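Local coordinates for protein putative oxidoreductase (PDB 3L6D) that is a putative oxidoreductase that probably binds NADP through a Rossmann-type domain, at residues F8-G21 with V59-L73. Residues are numbered along the deposited sequence; the frame is centred on the assembly and turned at random.
Sequences FEFDVSVIGLGAMG and VKAALSASPATIFVL
The Phe8 ring lays one face on Pro67, whose CD stands 3.8 Å from the ring centroid, nearly on the ring normal, in a CH-pi contact; the backbone oxygens of Ser64 and Ala65 lie at its edge. A flat ring suits this place, where it can lie over Pro67 while its rim meets those two oxygens, and an alanine here would probably leave Pro67 without its CH-pi partner and open a gap beside Ser64 and Ala65. Phe10 meets the Ala65 oxygen edge-on, in plane, while its CD2 lies 4.0 Å from Ala65 CB.

Ser13 is small enough to fit under the helix and polar enough to bind it. With OG anti to its carbonyl carbon (chi1 -68°), the hydroxyl donates to Ala62 O at 2.6 Å and accepts from Ser66 OG at 2.8 Å, so two bonds grip one buried oxygen. Beside it, Ile15 sends CD1 among Thr69 CG2 (3.7 Å), Ala62 and Val59, an apolar seam between sheet and helix.

Four backbone bonds, from Ser13 N to Ala68 O through Val72 N to Ile15 O, pair the strands in parallel. Gly16, Gly18 and Gly21 fit the GxGxxG pattern of dinucleotide-binding Rossmann folds; a side chain on Gly16 would strike Val72 O. Strand 12-15 thus lies between strands 35-38 and 68-71 in the sheet, with helix 59-65 against the Ser13 and Ile15 face and helix 76-84 touching Phe71.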
loop_
_atom_site.group_PDB
_atom_site.type_symbol
_atom_site.label_atom_id
_atom_site.label_comp_id
_atom_site.label_asym_id
_atom_site.label_seq_id
_atom_site.Cartn_x
_atom_site.Cartn_y
_atom_site.Cartn_z
ATOM N N PHE B 8 -29.937 33.124 -8.710
ATOM C CA PHE B 8 -29.770 32.090 -7.668
ATOM C C PHE B 8 -29.318 32.764 -6.384
ATOM O O PHE B 8 -28.382 33.571 -6.403
ATOM C CB PHE B 8 -28.729 31.052 -8.094
ATOM C CG PHE B 8 -29.228 30.081 -9.141
ATOM C CD1 PHE B 8 -28.747 30.156 -10.446
ATOM C CD2 PHE B 8 -30.182 29.100 -8.815
ATOM C CE1 PHE B 8 -29.171 29.249 -11.419
ATOM C CE2 PHE B 8 -30.642 28.208 -9.782
ATOM C CZ PHE B 8 -30.128 28.270 -11.085
ATOM N N GLU B 9 -29.998 32.436 -5.285
ATOM C CA GLU B 9 -29.578 32.861 -3.956
ATOM C C GLU B 9 -28.675 31.792 -3.336
ATOM O O GLU B 9 -28.156 31.986 -2.254
ATOM C CB GLU B 9 -30.799 33.125 -3.035
ATOM C CG GLU B 9 -31.710 34.298 -3.463
ATOM C CD GLU B 9 -30.937 35.583 -3.752
ATOM O OE1 GLU B 9 -30.109 36.007 -2.904
ATOM O OE2 GLU B 9 -31.138 36.181 -4.846
ATOM N N PHE B 10 -28.503 30.653 -4.018
ATOM C CA PHE B 10 -27.670 29.589 -3.477
ATOM C C PHE B 10 -26.698 29.055 -4.516
ATOM O O PHE B 10 -26.946 29.152 -5.749
ATOM C CB PHE B 10 -28.535 28.461 -2.902
ATOM C CG PHE B 10 -29.331 28.914 -1.745
ATOM C CD1 PHE B 10 -28.786 28.938 -0.474
ATOM C CD2 PHE B 10 -30.620 29.425 -1.950
ATOM C CE1 PHE B 10 -29.551 29.402 0.601
ATOM C CE2 PHE B 10 -31.381 29.887 -0.893
ATOM C CZ PHE B 10 -30.841 29.894 0.380
ATOM N N ASP B 11 -25.585 28.523 -4.021
ATOM C CA ASP B 11 -24.562 27.960 -4.890
ATOM C C ASP B 11 -24.782 26.477 -5.174
ATOM O O ASP B 11 -24.352 25.957 -6.215
ATOM C CB ASP B 11 -23.218 28.152 -4.203
ATOM C CG ASP B 11 -22.884 29.597 -4.042
ATOM O OD1 ASP B 11 -22.868 30.287 -5.080
ATOM O OD2 ASP B 11 -22.668 30.037 -2.902
ATOM N N VAL B 12 -25.426 25.794 -4.241
ATOM C CA VAL B 12 -25.534 24.324 -4.283
ATOM C C VAL B 12 -26.601 23.872 -3.319
ATOM O O VAL B 12 -26.765 24.440 -2.236
ATOM C CB VAL B 12 -24.181 23.627 -3.953
ATOM C CG1 VAL B 12 -23.654 24.019 -2.560
ATOM C CG2 VAL B 12 -24.283 22.068 -4.115
ATOM N N SER B 13 -27.345 22.834 -3.695
ATOM C CA SER B 13 -28.325 22.266 -2.781
ATOM C C SER B 13 -27.828 20.848 -2.515
ATOM O O SER B 13 -27.104 20.284 -3.341
ATOM C CB SER B 13 -29.722 22.187 -3.426
ATOM O OG SER B 13 -30.252 23.506 -3.632
ATOM N N VAL B 14 -28.189 20.312 -1.352
ATOM C CA VAL B 14 -27.801 18.947 -0.977
ATOM C C VAL B 14 -29.057 18.248 -0.489
ATOM O O VAL B 14 -29.750 18.726 0.417
ATOM C CB VAL B 14 -26.724 18.936 0.166
ATOM C CG1 VAL B 14 -26.277 17.479 0.479
ATOM C CG2 VAL B 14 -25.528 19.743 -0.217
ATOM N N ILE B 15 -29.296 17.112 -1.076
ATOM C CA ILE B 15 -30.440 16.346 -0.763
ATOM C C ILE B 15 -30.017 14.994 -0.248
ATOM O O ILE B 15 -29.345 14.235 -0.878
ATOM C CB ILE B 15 -31.296 16.236 -1.966
ATOM C CG1 ILE B 15 -31.990 17.544 -2.203
ATOM C CG2 ILE B 15 -32.273 15.153 -1.812
ATOM C CD1 ILE B 15 -32.816 17.503 -3.316
ATOM N N GLY B 16 -30.475 14.738 0.944
ATOM C CA GLY B 16 -30.140 13.572 1.702
ATOM C C GLY B 16 -29.114 14.034 2.694
ATOM O O GLY B 16 -28.069 14.509 2.332
ATOM N N LEU B 17 -29.415 13.855 3.962
ATOM C CA LEU B 17 -28.530 14.301 4.999
ATOM C C LEU B 17 -28.334 13.188 5.966
ATOM O O LEU B 17 -28.702 13.280 7.109
ATOM C CB LEU B 17 -29.153 15.462 5.739
ATOM C CG LEU B 17 -29.906 16.484 4.914
ATOM C CD1 LEU B 17 -30.521 17.539 5.726
ATOM C CD2 LEU B 17 -29.017 17.060 3.837
ATOM N N GLY B 18 -27.677 12.160 5.468
ATOM C CA GLY B 18 -27.098 11.086 6.222
ATOM C C GLY B 18 -25.686 11.538 6.472
ATOM O O GLY B 18 -25.357 12.666 6.226
ATOM N N ALA B 19 -24.852 10.655 6.967
ATOM C CA ALA B 19 -23.486 11.054 7.355
ATOM C C ALA B 19 -22.681 11.740 6.239
ATOM O O ALA B 19 -22.001 12.746 6.489
ATOM C CB ALA B 19 -22.713 9.859 7.920
HETATM N N MSE B 20 -22.731 11.174 5.033
HETATM C CA MSE B 20 -21.940 11.649 3.896
HETATM C C MSE B 20 -22.488 12.995 3.362
HETATM O O MSE B 20 -21.734 13.970 3.207
HETATM C CB MSE B 20 -21.905 10.573 2.808
HETATM C CG MSE B 20 -20.973 10.838 1.635
HETATM SE SE MSE B 20 -19.146 11.411 2.041
HETATM C CE MSE B 20 -18.174 9.684 2.071
ATOM N N GLY B 21 -23.792 13.040 3.113
ATOM C CA GLY B 21 -24.442 14.298 2.766
ATOM C C GLY B 21 -24.256 15.377 3.828
ATOM O O GLY B 21 -23.960 16.518 3.497
ATOM N N VAL B 59 -38.218 18.741 -2.137
ATOM C CA VAL B 59 -37.249 18.417 -3.203
ATOM C C VAL B 59 -37.277 19.454 -4.332
ATOM O O VAL B 59 -36.237 19.982 -4.705
ATOM C CB VAL B 59 -37.451 16.999 -3.767
ATOM C CG1 VAL B 59 -36.471 16.719 -4.936
ATOM C CG2 VAL B 59 -37.304 15.948 -2.643
ATOM N N LYS B 60 -38.457 19.795 -4.840
ATOM C CA LYS B 60 -38.533 20.721 -5.965
ATOM C C LYS B 60 -37.981 22.100 -5.623
ATOM O O LYS B 60 -37.315 22.711 -6.457
ATOM C CB LYS B 60 -39.942 20.791 -6.604
ATOM C CG LYS B 60 -41.060 21.386 -5.750
ATOM C CD LYS B 60 -42.437 21.276 -6.455
ATOM C CE LYS B 60 -43.557 21.137 -5.411
ATOM N NZ LYS B 60 -43.959 22.492 -4.928
ATOM N N ALA B 61 -38.226 22.571 -4.400
ATOM C CA ALA B 61 -37.664 23.853 -3.975
ATOM C C ALA B 61 -36.118 23.837 -3.911
ATOM O O ALA B 61 -35.465 24.802 -4.290
ATOM C CB ALA B 61 -38.267 24.289 -2.611
ATOM N N ALA B 62 -35.569 22.754 -3.403
ATOM C CA ALA B 62 -34.110 22.570 -3.314
ATOM C C ALA B 62 -33.464 22.537 -4.723
ATOM O O ALA B 62 -32.410 23.161 -4.962
ATOM C CB ALA B 62 -33.809 21.312 -2.547
ATOM N N LEU B 63 -34.127 21.843 -5.664
ATOM C CA LEU B 63 -33.670 21.809 -7.057
ATOM C C LEU B 63 -33.668 23.175 -7.698
ATOM O O LEU B 63 -32.703 23.525 -8.409
ATOM C CB LEU B 63 -34.505 20.825 -7.905
ATOM C CG LEU B 63 -34.274 19.367 -7.520
ATOM C CD1 LEU B 63 -35.323 18.463 -8.240
ATOM C CD2 LEU B 63 -32.835 18.956 -7.893
ATOM N N SER B 64 -34.714 23.964 -7.401
ATOM C CA SER B 64 -34.885 25.276 -7.998
ATOM C C SER B 64 -33.901 26.267 -7.409
ATOM O O SER B 64 -33.461 27.206 -8.087
ATOM C CB SER B 64 -36.347 25.775 -7.831
ATOM O OG SER B 64 -37.234 24.954 -8.597
ATOM N N ALA B 65 -33.534 26.046 -6.150
ATOM C CA ALA B 65 -32.780 27.069 -5.382
ATOM C C ALA B 65 -31.347 27.269 -5.848
ATOM O O ALA B 65 -30.763 28.323 -5.580
ATOM C CB ALA B 65 -32.779 26.740 -3.893
ATOM N N SER B 66 -30.769 26.258 -6.503
ATOM C CA SER B 66 -29.318 26.289 -6.851
ATOM C C SER B 66 -29.114 25.757 -8.259
ATOM O O SER B 66 -29.905 24.960 -8.702
ATOM C CB SER B 66 -28.557 25.368 -5.878
ATOM O OG SER B 66 -28.846 25.701 -4.527
ATOM N N PRO B 67 -28.006 26.087 -8.916
ATOM C CA PRO B 67 -27.792 25.566 -10.280
ATOM C C PRO B 67 -27.411 24.055 -10.280
ATOM O O PRO B 67 -27.585 23.377 -11.284
ATOM C CB PRO B 67 -26.652 26.463 -10.815
ATOM C CG PRO B 67 -25.885 26.818 -9.578
ATOM C CD PRO B 67 -26.942 27.048 -8.523
ATOM N N ALA B 68 -26.936 23.552 -9.136
ATOM C CA ALA B 68 -26.576 22.129 -8.983
ATOM C C ALA B 68 -27.118 21.613 -7.657
ATOM O O ALA B 68 -27.089 22.326 -6.647
ATOM C CB ALA B 68 -25.076 21.941 -9.009
ATOM N N THR B 69 -27.533 20.349 -7.655
ATOM C CA THR B 69 -27.987 19.727 -6.453
ATOM C C THR B 69 -27.181 18.428 -6.278
ATOM O O THR B 69 -27.047 17.625 -7.215
ATOM C CB THR B 69 -29.496 19.378 -6.517
ATOM O OG1 THR B 69 -30.268 20.577 -6.589
ATOM C CG2 THR B 69 -29.908 18.631 -5.267
ATOM N N ILE B 70 -26.638 18.230 -5.087
ATOM C CA ILE B 70 -25.907 17.016 -4.806
ATOM C C ILE B 70 -26.892 16.009 -4.190
ATOM O O ILE B 70 -27.589 16.348 -3.221
ATOM C CB ILE B 70 -24.767 17.345 -3.857
ATOM C CG1 ILE B 70 -23.691 18.134 -4.596
ATOM C CG2 ILE B 70 -24.134 16.084 -3.254
ATOM C CD1 ILE B 70 -22.720 18.699 -3.630
ATOM N N PHE B 71 -26.985 14.796 -4.758
ATOM C CA PHE B 71 -27.853 13.723 -4.210
ATOM C C PHE B 71 -27.007 12.701 -3.448
ATOM O O PHE B 71 -26.019 12.201 -3.968
ATOM C CB PHE B 71 -28.537 12.909 -5.300
ATOM C CG PHE B 71 -29.769 13.511 -5.880
ATOM C CD1 PHE B 71 -29.889 14.862 -6.078
ATOM C CD2 PHE B 71 -30.768 12.684 -6.343
ATOM C CE1 PHE B 71 -31.045 15.417 -6.650
ATOM C CE2 PHE B 71 -31.922 13.203 -6.931
ATOM C CZ PHE B 71 -32.060 14.589 -7.082
ATOM N N VAL B 72 -27.381 12.404 -2.209
ATOM C CA VAL B 72 -26.658 11.406 -1.443
ATOM C C VAL B 72 -27.721 10.655 -0.657
ATOM O O VAL B 72 -28.053 11.020 0.460
ATOM C CB VAL B 72 -25.589 11.999 -0.462
ATOM C CG1 VAL B 72 -24.527 10.938 -0.188
ATOM C CG2 VAL B 72 -24.934 13.255 -0.971
ATOM N N LEU B 73 -28.256 9.612 -1.262
ATOM C CA LEU B 73 -29.470 8.977 -0.744
ATOM C C LEU B 73 -29.185 7.547 -0.347
ATOM O O LEU B 73 -28.087 7.053 -0.602
ATOM C CB LEU B 73 -30.574 9.029 -1.789
ATOM C CG LEU B 73 -31.067 10.460 -2.066
ATOM C CD1 LEU B 73 -31.786 10.522 -3.397
ATOM C CD2 LEU B 73 -31.944 11.014 -0.950
HETATM O O HOH W 1 -32.190 30.477 -5.445
HETATM O O HOH W 2 -26.187 11.149 3.210
#